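Local coordinates for protein Alpha/beta hydrolase (Pectobacterium atrosepticum SCRI1043, PDB 3BDV) that probably hydrolyses a substrate not yet identified, having an alpha/beta-hydrolase fold and binding calcium, at residues Q17-L22 and Q74-I79; S36-R41 and G171-G176; A88-Q93 and D117-S122; V102-P107 and T128-S133. One frame throughout, in Å; residues are numbered along the deposited sequence.

Contact 1: residues Q17-L22 and Q74-I79; sequences QLTMVL and QPVILI
Q74 opens the pairing by laying its carboxamide along the backbone of Q17 and L18 and reaching T19 with NE2. That N-H meets T19 OG1 at 2.7 Å with an N-H...O angle of 158°, and the hydroxyl oxygen lies in the plane of the amide. The extended Q74 chain carries the carboxamide past Q17, whose CA sits 3.3 Å from Q74 OE1. T19 answers with OG1 on the side of its own backbone N (chi1 -67°), which turns the hydroxyl toward the glutamine. P75 next supplies the first main-chain acceptor, T19 N to P75 O being 2.9 Å, while the L18 and P75 side chains cross at about a right angle, L18 CD2 resting against P75 CB. V76 directs its backbone bonds away from strand 19-23, to G98 and A100 at the start of the neighbouring strand, and contributes side-chain methyls here: V76 CG1 presses on V21 CG2 at 3.3 Å, tighter than usual for carbon. I77 faces T19 and V21 with both polar atoms, I77 N to T19 O at 2.9 Å and I77 O to V21 N at 2.9 Å. Its CB and CD1 lie alongside the selenium of M20, each 3.9 Å from M20 SE. L78 turns to the other face, where CD2 packs beside V21 CB. I79 closes the ladder with its N on V21 O at 2.8 Å. Two parallel strands, their axes 25° apart, are therefore joined by short main-chain bonds, with largely apolar side chains on both faces, and the glutamine-threonine bond adds a polar clasp where the strands begin.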
loop_
_atom_site.group_PDB
_atom_site.type_symbol
_atom_site.label_atom_id
_atom_site.label_comp_id
_atom_site.label_asym_id
_atom_site.label_seq_id
_atom_site.Cartn_x
_atom_site.Cartn_y
_atom_site.Cartn_z
ATOM N N GLN A 17 -18.191 2.890 0.708
ATOM C CA GLN A 17 -18.247 2.146 -0.551
ATOM C C GLN A 17 -16.994 1.351 -0.954
ATOM O O GLN A 17 -17.077 0.487 -1.804
ATOM C CB GLN A 17 -18.574 3.100 -1.678
ATOM C CG GLN A 17 -19.976 3.706 -1.610
ATOM C CD GLN A 17 -20.311 4.431 -2.903
ATOM O OE1 GLN A 17 -20.295 3.835 -3.970
ATOM N NE2 GLN A 17 -20.596 5.725 -2.813
ATOM N N LEU A 18 -15.837 1.679 -0.384
ATOM C CA LEU A 18 -14.585 0.977 -0.648
ATOM C C LEU A 18 -13.981 0.531 0.665
ATOM O O LEU A 18 -14.111 1.216 1.657
ATOM C CB LEU A 18 -13.560 1.895 -1.324
ATOM C CG LEU A 18 -13.965 2.447 -2.681
ATOM C CD1 LEU A 18 -12.947 3.454 -3.206
ATOM C CD2 LEU A 18 -14.178 1.283 -3.685
ATOM N N THR A 19 -13.282 -0.595 0.635
ATOM C CA THR A 19 -12.639 -1.099 1.831
ATOM C C THR A 19 -11.136 -0.964 1.691
ATOM O O THR A 19 -10.566 -1.432 0.691
ATOM C CB THR A 19 -13.017 -2.583 2.023
ATOM O OG1 THR A 19 -14.415 -2.670 2.308
ATOM C CG2 THR A 19 -12.238 -3.232 3.150
HETATM N N MSE A 20 -10.501 -0.330 2.660
HETATM C CA MSE A 20 -9.051 -0.259 2.674
HETATM C C MSE A 20 -8.504 -1.516 3.310
HETATM O O MSE A 20 -8.942 -1.892 4.390
HETATM C CB MSE A 20 -8.573 0.901 3.526
HETATM C CG MSE A 20 -9.149 2.230 3.175
HETATM SE SE MSE A 20 -9.012 2.782 1.361
HETATM C CE MSE A 20 -9.391 4.666 1.587
ATOM N N VAL A 21 -7.511 -2.119 2.665
ATOM C CA VAL A 21 -6.781 -3.256 3.228
ATOM C C VAL A 21 -5.293 -2.896 3.424
ATOM O O VAL A 21 -4.582 -2.699 2.449
ATOM C CB VAL A 21 -6.956 -4.518 2.373
ATOM C CG1 VAL A 21 -6.225 -5.662 3.030
ATOM C CG2 VAL A 21 -8.451 -4.864 2.213
ATOM N N LEU A 22 -4.852 -2.844 4.686
ATOM C CA LEU A 22 -3.461 -2.592 5.026
ATOM C C LEU A 22 -2.604 -3.846 4.882
ATOM O O LEU A 22 -2.921 -4.870 5.467
ATOM C CB LEU A 22 -3.325 -2.057 6.455
ATOM C CG LEU A 22 -4.070 -0.761 6.691
ATOM C CD1 LEU A 22 -4.287 -0.611 8.217
ATOM C CD2 LEU A 22 -3.289 0.442 6.083
ATOM N N GLN A 74 -17.014 -5.143 -0.386
ATOM C CA GLN A 74 -16.901 -4.002 -1.287
ATOM C C GLN A 74 -15.582 -4.161 -2.057
ATOM O O GLN A 74 -14.745 -4.997 -1.689
ATOM C CB GLN A 74 -16.849 -2.698 -0.488
ATOM C CG GLN A 74 -17.858 -2.582 0.618
ATOM C CD GLN A 74 -17.745 -1.277 1.363
ATOM O OE1 GLN A 74 -18.694 -0.504 1.441
ATOM N NE2 GLN A 74 -16.579 -1.020 1.912
ATOM N N PRO A 75 -15.401 -3.374 -3.122
ATOM C CA PRO A 75 -14.103 -3.303 -3.777
ATOM C C PRO A 75 -13.060 -2.766 -2.805
ATOM O O PRO A 75 -13.379 -1.892 -1.983
ATOM C CB PRO A 75 -14.330 -2.324 -4.903
ATOM C CG PRO A 75 -15.796 -2.298 -5.099
ATOM C CD PRO A 75 -16.355 -2.450 -3.736
ATOM N N VAL A 76 -11.818 -3.251 -2.944
ATOM C CA VAL A 76 -10.771 -3.003 -1.997
ATOM C C VAL A 76 -9.699 -2.098 -2.603
ATOM O O VAL A 76 -9.431 -2.154 -3.800
ATOM C CB VAL A 76 -10.135 -4.319 -1.535
ATOM C CG1 VAL A 76 -8.787 -4.101 -0.948
ATOM C CG2 VAL A 76 -11.046 -5.016 -0.541
ATOM N N ILE A 77 -9.113 -1.263 -1.763
ATOM C CA ILE A 77 -7.829 -0.632 -2.092
ATOM C C ILE A 77 -6.761 -1.267 -1.236
ATOM O O ILE A 77 -6.858 -1.225 -0.008
ATOM C CB ILE A 77 -7.845 0.899 -1.862
ATOM C CG1 ILE A 77 -8.864 1.556 -2.803
ATOM C CG2 ILE A 77 -6.453 1.463 -2.095
ATOM C CD1 ILE A 77 -9.126 3.040 -2.578
ATOM N N LEU A 78 -5.779 -1.910 -1.871
ATOM C CA LEU A 78 -4.644 -2.509 -1.115
ATOM C C LEU A 78 -3.642 -1.420 -0.794
ATOM O O LEU A 78 -3.227 -0.696 -1.676
ATOM C CB LEU A 78 -3.962 -3.589 -1.942
ATOM C CG LEU A 78 -4.804 -4.841 -2.246
ATOM C CD1 LEU A 78 -3.973 -5.798 -3.088
ATOM C CD2 LEU A 78 -5.337 -5.490 -0.962
ATOM N N ILE A 79 -3.264 -1.283 0.467
ATOM C CA ILE A 79 -2.323 -0.190 0.868
ATOM C C ILE A 79 -1.105 -0.942 1.432
ATOM O O ILE A 79 -1.100 -1.470 2.571
ATOM C CB ILE A 79 -2.931 0.767 1.891
ATOM C CG1 ILE A 79 -4.204 1.455 1.387
ATOM C CG2 ILE A 79 -1.875 1.795 2.360
ATOM C CD1 ILE A 79 -4.982 2.246 2.440
#

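Contact 2: residues S36-R41 and G171-G176; sequences SHWERR and GPWEYG
E174 OE2 is gripped end-on by both terminal nitrogens of R41, at 3.0 Å from R41 NH1 and 3.2 Å from R41 NH2. The oxygen lies in the guanidinium plane, yet both nitrogens approach from the same face of the carboxylate, well above its plane; the two planes stand 57° apart. Helix 4-15 gives each partner a further bond: T4 OG1 to E174 OE2, and a second salt bridge from D8 to R41 NE. R41 gets there on a chain extended from CG to NE, with CG anti to the backbone N (chi1 -171°), whereas E174 bends at chi2 to bring its carboxylate round.

A water extends the grip by accepting from R41 NH1 and donating to P172 O at 3.0 Å. That carbonyl also receives W38 NE1, 3.0 Å from P172 O and in the plane of the indole, although the donor stands above the carbonyl plane. Farther round the W38 rim, CZ2 touches W173 CE3 at 3.5 Å. The two indoles are nearly parallel, with planes 12° apart, but slid so far that they barely overlap. H37 offers a ring face to the turn: G171 C lies 3.5 Å above the imidazole plane and P172 CD makes a CH-pi contact, while H37 NE2 is held by E32.

W173 is the N-cap residue of helix 174-185, and its ring carries G176 CA over one face at 3.5 Å. Here helix 34-41 packs against the turn that starts the last helix of the chain, two helices on one side of the central sheet of this alpha/beta-hydrolase fold, where both tryptophans also rest on M103.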
loop_
_atom_site.group_PDB
_atom_site.type_symbol
_atom_site.label_atom_id
_atom_site.label_comp_id
_atom_site.label_asym_id
_atom_site.label_seq_id
_atom_site.Cartn_x
_atom_site.Cartn_y
_atom_site.Cartn_z
ATOM N N SER A 36 -0.248 1.442 11.314
ATOM C CA SER A 36 -0.844 1.301 12.629
ATOM C C SER A 36 -1.549 2.589 13.079
ATOM O O SER A 36 -2.620 2.529 13.698
ATOM C CB SER A 36 0.188 0.794 13.659
ATOM O OG SER A 36 0.658 -0.528 13.318
ATOM N N HIS A 37 -0.957 3.754 12.837
ATOM C CA HIS A 37 -1.686 4.995 13.053
ATOM C C HIS A 37 -3.007 4.948 12.316
ATOM O O HIS A 37 -4.069 5.270 12.872
ATOM C CB HIS A 37 -0.859 6.199 12.596
ATOM C CG HIS A 37 0.170 6.609 13.599
ATOM N ND1 HIS A 37 -0.028 7.630 14.502
ATOM C CD2 HIS A 37 1.422 6.134 13.828
ATOM C CE1 HIS A 37 1.053 7.762 15.253
ATOM N NE2 HIS A 37 1.948 6.863 14.875
ATOM N N TRP A 38 -2.959 4.528 11.073
ATOM C CA TRP A 38 -4.176 4.552 10.235
ATOM C C TRP A 38 -5.245 3.564 10.702
ATOM O O TRP A 38 -6.446 3.877 10.711
ATOM C CB TRP A 38 -3.822 4.352 8.760
ATOM C CG TRP A 38 -3.012 5.478 8.188
ATOM C CD1 TRP A 38 -2.475 6.567 8.871
ATOM C CD2 TRP A 38 -2.568 5.600 6.843
ATOM N NE1 TRP A 38 -1.794 7.354 8.001
ATOM C CE2 TRP A 38 -1.801 6.779 6.758
ATOM C CE3 TRP A 38 -2.759 4.841 5.696
ATOM C CZ2 TRP A 38 -1.244 7.208 5.565
ATOM C CZ3 TRP A 38 -2.205 5.269 4.524
ATOM C CH2 TRP A 38 -1.471 6.449 4.465
ATOM N N GLU A 39 -4.797 2.405 11.141
ATOM C CA GLU A 39 -5.692 1.399 11.704
ATOM C C GLU A 39 -6.397 1.917 12.943
ATOM O O GLU A 39 -7.584 1.714 13.094
ATOM C CB GLU A 39 -4.903 0.164 12.034
ATOM C CG GLU A 39 -5.759 -1.000 12.407
ATOM C CD GLU A 39 -4.936 -2.207 12.752
ATOM O OE1 GLU A 39 -3.735 -2.059 13.162
ATOM O OE2 GLU A 39 -5.521 -3.298 12.630
ATOM N N ARG A 40 -5.660 2.550 13.857
ATOM C CA ARG A 40 -6.282 3.177 15.029
ATOM C C ARG A 40 -7.229 4.327 14.648
ATOM O O ARG A 40 -8.278 4.511 15.263
ATOM C CB ARG A 40 -5.241 3.723 16.019
ATOM C CG ARG A 40 -4.372 2.687 16.687
ATOM C CD ARG A 40 -3.566 3.291 17.822
ATOM N NE ARG A 40 -2.482 4.167 17.350
ATOM C CZ ARG A 40 -1.296 3.728 16.919
ATOM N NH1 ARG A 40 -1.005 2.433 16.884
ATOM N NH2 ARG A 40 -0.390 4.598 16.562
ATOM N N ARG A 41 -6.847 5.116 13.647
ATOM C CA ARG A 41 -7.660 6.261 13.231
ATOM C C ARG A 41 -8.976 5.876 12.512
ATOM O O ARG A 41 -10.016 6.555 12.687
ATOM C CB ARG A 41 -6.777 7.175 12.372
ATOM C CG ARG A 41 -7.368 8.477 12.040
ATOM C CD ARG A 41 -6.373 9.308 11.344
ATOM N NE ARG A 41 -6.914 10.600 10.923
ATOM C CZ ARG A 41 -6.176 11.682 10.723
ATOM N NH1 ARG A 41 -4.880 11.659 10.962
ATOM N NH2 ARG A 41 -6.737 12.806 10.315
ATOM N N GLY A 171 4.600 6.956 11.562
ATOM C CA GLY A 171 4.066 8.245 11.979
ATOM C C GLY A 171 2.675 8.437 11.440
ATOM O O GLY A 171 2.208 7.663 10.616
ATOM N N PRO A 172 1.997 9.490 11.889
ATOM C CA PRO A 172 0.635 9.687 11.444
ATOM C C PRO A 172 0.481 9.892 9.957
ATOM O O PRO A 172 -0.550 9.606 9.462
ATOM C CB PRO A 172 0.183 10.958 12.164
ATOM C CG PRO A 172 1.241 11.338 12.995
ATOM C CD PRO A 172 2.433 10.541 12.824
ATOM N N TRP A 173 1.479 10.485 9.311
ATOM C CA TRP A 173 1.486 10.710 7.865
ATOM C C TRP A 173 0.164 11.174 7.266
ATOM O O TRP A 173 -0.468 10.478 6.448
ATOM C CB TRP A 173 2.003 9.456 7.134
ATOM C CG TRP A 173 2.523 9.733 5.719
ATOM C CD1 TRP A 173 3.081 10.886 5.231
ATOM C CD2 TRP A 173 2.509 8.803 4.623
ATOM N NE1 TRP A 173 3.435 10.717 3.915
ATOM C CE2 TRP A 173 3.071 9.461 3.514
ATOM C CE3 TRP A 173 2.102 7.472 4.489
ATOM C CZ2 TRP A 173 3.221 8.840 2.284
ATOM C CZ3 TRP A 173 2.195 6.861 3.263
ATOM C CH2 TRP A 173 2.768 7.534 2.176
ATOM N N GLU A 174 -0.218 12.383 7.653
ATOM C CA GLU A 174 -1.408 12.997 7.111
ATOM C C GLU A 174 -1.306 13.191 5.601
ATOM O O GLU A 174 -2.339 13.094 4.906
ATOM C CB GLU A 174 -1.683 14.311 7.823
ATOM C CG GLU A 174 -2.130 14.096 9.239
ATOM C CD GLU A 174 -3.452 14.734 9.557
ATOM O OE1 GLU A 174 -3.972 15.514 8.736
ATOM O OE2 GLU A 174 -3.985 14.456 10.638
ATOM N N TYR A 175 -0.102 13.447 5.075
ATOM C CA TYR A 175 0.041 13.626 3.621
ATOM C C TYR A 175 -0.361 12.355 2.875
ATOM O O TYR A 175 -1.044 12.436 1.843
ATOM C CB TYR A 175 1.459 14.083 3.183
ATOM C CG TYR A 175 1.475 14.424 1.697
ATOM C CD1 TYR A 175 0.894 15.599 1.230
ATOM C CD2 TYR A 175 2.030 13.555 0.770
ATOM C CE1 TYR A 175 0.879 15.902 -0.122
ATOM C CE2 TYR A 175 2.025 13.861 -0.583
ATOM C CZ TYR A 175 1.434 15.018 -1.019
ATOM O OH TYR A 175 1.381 15.279 -2.379
ATOM N N GLY A 176 0.030 11.184 3.380
ATOM C CA GLY A 176 -0.432 9.936 2.779
ATOM C C GLY A 176 -1.951 9.760 2.810
ATOM O O GLY A 176 -2.584 9.310 1.834
HETATM O O HOH W 1 -2.888 9.364 11.245
#

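Contact 3: residues A88-Q93 and D117-S122; sequences ACHVVQ and DRIQAS
Helix 83-93, which follows strand 76-81 in the alpha/beta-hydrolase fold, points Q93 toward the loop 117-122, brings the end of H90 to it, and holds it by side-chain bonds to main chain. Q93 does most of this. Its chain is extended beyond CG, and the carboxamide at its end reads one residue twice: Q93 OE1 accepts from Q120 N at 3.0 Å, and Q93 NE2 donates to Q120 O at 2.8 Å. The second bond is nearly straight (171°) and lies in the Q93 amide plane, but it comes from above the carbonyl plane of Q120. The same NE2 makes a weak bond to S122 O, 3.3 Å away.

The loop itself has no regular secondary structure between strands 99-105 and 128-132, with A121 at the centre of an inverse gamma turn; W151 of helix 141-151 also donates to Q120 O. One helical turn back, H90 ND1 binds R118 O at 3.1 Å, edge-on in the imidazole plane. CG of H90 is swung away from the backbone N (chi1 177°), bringing the ND1 edge of the ring to the loop carbonyl. R118 sets its guanidinium almost perpendicular to this ring and sends NH2 to a salt bridge with D59. Apolar contact is added where I119 CD1 meets H90 CB at 3.7 Å.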
loop_
_atom_site.group_PDB
_atom_site.type_symbol
_atom_site.label_atom_id
_atom_site.label_comp_id
_atom_site.label_asym_id
_atom_site.label_seq_id
_atom_site.Cartn_x
_atom_site.Cartn_y
_atom_site.Cartn_z
ATOM N N ALA A 88 1.128 -6.864 -3.015
ATOM C CA ALA A 88 -0.067 -6.215 -3.548
ATOM C C ALA A 88 0.074 -6.211 -5.073
ATOM O O ALA A 88 -0.866 -6.558 -5.788
ATOM C CB ALA A 88 -0.239 -4.775 -3.022
ATOM N N CYS A 89 1.260 -5.844 -5.554
ATOM C CA CYS A 89 1.516 -5.810 -6.980
ATOM C C CYS A 89 1.330 -7.201 -7.595
ATOM O O CYS A 89 0.679 -7.344 -8.598
ATOM C CB CYS A 89 2.914 -5.282 -7.211
ATOM S SG CYS A 89 3.468 -5.300 -8.881
ATOM N N HIS A 90 1.905 -8.216 -6.966
ATOM C CA HIS A 90 1.887 -9.531 -7.521
ATOM C C HIS A 90 0.439 -10.057 -7.593
ATOM O O HIS A 90 0.010 -10.638 -8.580
ATOM C CB HIS A 90 2.781 -10.443 -6.681
ATOM C CG HIS A 90 2.783 -11.875 -7.123
ATOM N ND1 HIS A 90 3.650 -12.368 -8.082
ATOM C CD2 HIS A 90 2.040 -12.936 -6.714
ATOM C CE1 HIS A 90 3.445 -13.657 -8.230
ATOM N NE2 HIS A 90 2.472 -14.026 -7.421
ATOM N N VAL A 91 -0.335 -9.819 -6.551
ATOM C CA VAL A 91 -1.721 -10.314 -6.538
ATOM C C VAL A 91 -2.544 -9.704 -7.670
ATOM O O VAL A 91 -3.265 -10.412 -8.347
ATOM C CB VAL A 91 -2.395 -10.060 -5.188
ATOM C CG1 VAL A 91 -3.909 -10.142 -5.300
ATOM C CG2 VAL A 91 -1.868 -11.044 -4.192
ATOM N N VAL A 92 -2.398 -8.414 -7.902
ATOM C CA VAL A 92 -3.067 -7.733 -9.023
ATOM C C VAL A 92 -2.585 -8.308 -10.361
ATOM O O VAL A 92 -3.407 -8.645 -11.246
ATOM C CB VAL A 92 -2.839 -6.196 -8.972
ATOM C CG1 VAL A 92 -3.366 -5.549 -10.268
ATOM C CG2 VAL A 92 -3.548 -5.599 -7.755
ATOM N N GLN A 93 -1.280 -8.514 -10.477
ATOM C CA GLN A 93 -0.691 -9.048 -11.706
ATOM C C GLN A 93 -1.126 -10.475 -12.020
ATOM O O GLN A 93 -1.181 -10.868 -13.180
ATOM C CB GLN A 93 0.844 -8.945 -11.689
ATOM C CG GLN A 93 1.347 -7.491 -11.823
ATOM C CD GLN A 93 2.845 -7.369 -11.912
ATOM O OE1 GLN A 93 3.587 -8.201 -11.352
ATOM N NE2 GLN A 93 3.316 -6.290 -12.587
ATOM N N ASP A 117 12.033 -12.677 -10.069
ATOM C CA ASP A 117 11.424 -13.563 -11.040
ATOM C C ASP A 117 9.908 -13.654 -10.936
ATOM O O ASP A 117 9.269 -14.333 -11.732
ATOM C CB ASP A 117 12.055 -14.956 -10.963
ATOM C CG ASP A 117 11.910 -15.621 -9.608
ATOM O OD1 ASP A 117 11.681 -14.949 -8.571
ATOM O OD2 ASP A 117 12.085 -16.856 -9.576
ATOM N N ARG A 118 9.332 -12.931 -9.992
ATOM C CA ARG A 118 7.897 -12.968 -9.778
ATOM C C ARG A 118 7.185 -11.653 -9.885
ATOM O O ARG A 118 5.964 -11.602 -9.917
ATOM C CB ARG A 118 7.655 -13.625 -8.444
ATOM C CG ARG A 118 8.203 -15.069 -8.574
ATOM C CD ARG A 118 7.824 -15.938 -7.525
ATOM N NE ARG A 118 6.408 -16.246 -7.558
ATOM C CZ ARG A 118 5.786 -16.812 -6.545
ATOM N NH1 ARG A 118 6.454 -17.081 -5.435
ATOM N NH2 ARG A 118 4.505 -17.063 -6.611
ATOM N N ILE A 119 7.922 -10.557 -9.936
ATOM C CA ILE A 119 7.279 -9.282 -10.063
ATOM C C ILE A 119 7.534 -8.798 -11.483
ATOM O O ILE A 119 8.706 -8.670 -11.884
ATOM C CB ILE A 119 7.885 -8.286 -9.044
ATOM C CG1 ILE A 119 7.649 -8.792 -7.604
ATOM C CG2 ILE A 119 7.363 -6.850 -9.304
ATOM C CD1 ILE A 119 6.175 -9.003 -7.216
ATOM N N GLN A 120 6.467 -8.547 -12.251
ATOM C CA GLN A 120 6.607 -8.174 -13.656
ATOM C C GLN A 120 6.704 -6.659 -13.818
ATOM O O GLN A 120 6.082 -5.896 -13.064
ATOM C CB GLN A 120 5.418 -8.677 -14.460
ATOM C CG GLN A 120 5.129 -10.164 -14.282
ATOM C CD GLN A 120 3.822 -10.566 -14.939
ATOM O OE1 GLN A 120 3.494 -10.087 -16.033
ATOM N NE2 GLN A 120 3.069 -11.449 -14.281
ATOM N N ALA A 121 7.511 -6.242 -14.799
ATOM C CA ALA A 121 7.648 -4.862 -15.208
ATOM C C ALA A 121 6.625 -4.623 -16.316
ATOM O O ALA A 121 6.941 -4.485 -17.489
ATOM C CB ALA A 121 9.020 -4.594 -15.669
ATOM N N SER A 122 5.373 -4.605 -15.895
ATOM C CA SER A 122 4.250 -4.434 -16.800
ATOM C C SER A 122 3.078 -3.793 -16.058
ATOM O O SER A 122 2.989 -3.855 -14.814
ATOM C CB SER A 122 3.875 -5.770 -17.459
ATOM O OG SER A 122 3.689 -6.792 -16.514
HETATM O O HOH W 2 3.526 -10.797 -10.966
#

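Contact 4: residues V102-P107 and T128-S133; sequences VMLVAP and TLTFAS
The F131 ring is met at its edge by L104 O, close to the ring plane, while the side chains of M103 and V105 approach it obliquely. M103, a selenomethionine, runs out fully extended, its CG directed opposite the main-chain N (chi1 172°), which brings its end to the ring: M103 CE is 3.4 Å from F131 CE1. The selenium makes a Met-aromatic contact from a slanting position, M103 SE lying 5.0 Å from the ring centroid and 62° off its normal. V105 CG2 adds a looser touch at 4.0 Å from F131 CD1, and W173 meets the phenyl ring edge-to-face.

The backbones are joined by a parallel ladder. L129 N bonds to V102 O, L104 N to L129 O at 2.7 Å, F131 N to L104 O at 2.8 Å and A106 N to F131 O at 2.9 Å; the first three run nearly along the C=O axis. On the face carrying V102, L104, T128 and T130, the leucine crosses both threonines obliquely: L104 CD1 rests on T128 CG2 at 3.8 Å, and L104 CB lies 3.8 Å from T130 OG1. The threonine hydroxyls take their bonds elsewhere, T128 OG1 with V126 O and T130 OG1 with S153 OG. Just past the strand end, P107 sets CG against T130 CG2.

The touching residues are all buried, and the two strands lie between 76-81 and 154-157 in the sheet. Helix 83-93 packs on the V102 and L104 side, and helix 174-185 lies over M103, L129 and F131 on the other.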
loop_
_atom_site.group_PDB
_atom_site.type_symbol
_atom_site.label_atom_id
_atom_site.label_comp_id
_atom_site.label_asym_id
_atom_site.label_seq_id
_atom_site.Cartn_x
_atom_site.Cartn_y
_atom_site.Cartn_z
ATOM N N VAL A 102 -4.536 0.249 -5.962
ATOM C CA VAL A 102 -3.488 -0.119 -5.024
ATOM C C VAL A 102 -2.587 1.073 -4.785
ATOM O O VAL A 102 -2.340 1.902 -5.661
ATOM C CB VAL A 102 -2.658 -1.378 -5.457
ATOM C CG1 VAL A 102 -3.537 -2.623 -5.592
ATOM C CG2 VAL A 102 -1.888 -1.106 -6.721
HETATM N N MSE A 103 -2.173 1.201 -3.538
HETATM C CA MSE A 103 -1.265 2.264 -3.070
HETATM C C MSE A 103 -0.023 1.561 -2.578
HETATM O O MSE A 103 -0.112 0.746 -1.639
HETATM C CB MSE A 103 -1.917 3.085 -1.944
HETATM C CG MSE A 103 -1.012 4.031 -1.320
HETATM SE SE MSE A 103 -2.076 5.361 -0.349
HETATM C CE MSE A 103 -0.747 6.120 0.750
ATOM N N LEU A 104 1.105 1.834 -3.229
ATOM C CA LEU A 104 2.401 1.156 -3.017
ATOM C C LEU A 104 3.340 2.158 -2.357
ATOM O O LEU A 104 3.841 3.080 -2.966
ATOM C CB LEU A 104 3.005 0.641 -4.321
ATOM C CG LEU A 104 2.066 -0.236 -5.124
ATOM C CD1 LEU A 104 2.616 -0.754 -6.496
ATOM C CD2 LEU A 104 1.600 -1.413 -4.250
ATOM N N VAL A 105 3.599 1.938 -1.078
ATOM C CA VAL A 105 4.388 2.891 -0.332
ATOM C C VAL A 105 5.755 2.276 -0.069
ATOM O O VAL A 105 5.850 1.246 0.595
ATOM C CB VAL A 105 3.726 3.227 1.021
ATOM C CG1 VAL A 105 4.653 4.237 1.824
ATOM C CG2 VAL A 105 2.286 3.763 0.802
ATOM N N ALA A 106 6.793 2.896 -0.614
ATOM C CA ALA A 106 8.171 2.359 -0.488
ATOM C C ALA A 106 8.220 0.885 -0.932
ATOM O O ALA A 106 8.708 0.008 -0.212
ATOM C CB ALA A 106 8.743 2.534 0.944
ATOM N N PRO A 107 7.751 0.606 -2.156
ATOM C CA PRO A 107 7.903 -0.755 -2.654
ATOM C C PRO A 107 9.385 -1.092 -2.672
ATOM O O PRO A 107 10.209 -0.237 -3.001
ATOM C CB PRO A 107 7.345 -0.676 -4.069
ATOM C CG PRO A 107 7.546 0.615 -4.466
ATOM C CD PRO A 107 7.324 1.498 -3.243
ATOM N N THR A 128 -3.101 2.762 -9.764
ATOM C CA THR A 128 -1.999 2.607 -8.821
ATOM C C THR A 128 -1.308 3.952 -8.487
ATOM O O THR A 128 -1.041 4.780 -9.356
ATOM C CB THR A 128 -0.986 1.596 -9.411
ATOM O OG1 THR A 128 -1.677 0.359 -9.733
ATOM C CG2 THR A 128 0.171 1.288 -8.505
ATOM N N LEU A 129 -1.000 4.116 -7.218
ATOM C CA LEU A 129 -0.235 5.225 -6.713
ATOM C C LEU A 129 1.003 4.661 -5.976
ATOM O O LEU A 129 0.849 3.802 -5.109
ATOM C CB LEU A 129 -1.107 5.983 -5.742
ATOM C CG LEU A 129 -0.850 7.382 -5.307
ATOM C CD1 LEU A 129 -0.927 8.310 -6.515
ATOM C CD2 LEU A 129 -1.952 7.661 -4.232
ATOM N N THR A 130 2.195 5.199 -6.275
ATOM C CA THR A 130 3.449 4.739 -5.682
ATOM C C THR A 130 4.149 5.899 -4.989
ATOM O O THR A 130 4.299 6.953 -5.600
ATOM C CB THR A 130 4.385 4.108 -6.725
ATOM O OG1 THR A 130 3.741 2.950 -7.283
ATOM C CG2 THR A 130 5.758 3.659 -6.100
ATOM N N PHE A 131 4.581 5.701 -3.754
ATOM C CA PHE A 131 5.297 6.740 -3.004
ATOM C C PHE A 131 6.732 6.243 -2.847
ATOM O O PHE A 131 6.951 5.095 -2.421
ATOM C CB PHE A 131 4.698 6.919 -1.614
ATOM C CG PHE A 131 3.307 7.462 -1.639
ATOM C CD1 PHE A 131 2.235 6.664 -1.938
ATOM C CD2 PHE A 131 3.064 8.783 -1.339
ATOM C CE1 PHE A 131 0.950 7.193 -1.992
ATOM C CE2 PHE A 131 1.779 9.294 -1.381
ATOM C CZ PHE A 131 0.732 8.513 -1.717
ATOM N N ALA A 132 7.684 7.086 -3.222
ATOM C CA ALA A 132 9.106 6.702 -3.270
ATOM C C ALA A 132 9.944 7.726 -2.526
ATOM O O ALA A 132 9.759 8.898 -2.673
ATOM C CB ALA A 132 9.562 6.563 -4.709
ATOM N N SER A 133 10.892 7.238 -1.732
ATOM C CA SER A 133 11.851 8.068 -0.985
ATOM C C SER A 133 13.224 8.110 -1.716
ATOM O O SER A 133 13.565 7.194 -2.504
ATOM C CB SER A 133 11.993 7.471 0.419
ATOM O OG SER A 133 13.095 7.994 1.107
#

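Contacts 1 and 4 are two strand pairs of one parallel sheet, joined where L78 O meets M103 N at 2.9 Å in a probable hydrogen bond. Contact 2 lies on the M103 face of that sheet, with W38 CH2 3.8 Å from M103 CE and W173 CZ2 3.6 Å from F131 CD2; contact 3 lies on the opposite face, where A88 CB is 4.0 Å from L104 CD2. Contacts 2 and 3 therefore do not touch, their nearest atoms being about 13 Å apart. I79 and L104 come near a GxSxG sequence that is probably the nucleophile elbow between strand 76-81 and helix 83-93. A bound calcium ion lies about 7 Å from the V21 side chain.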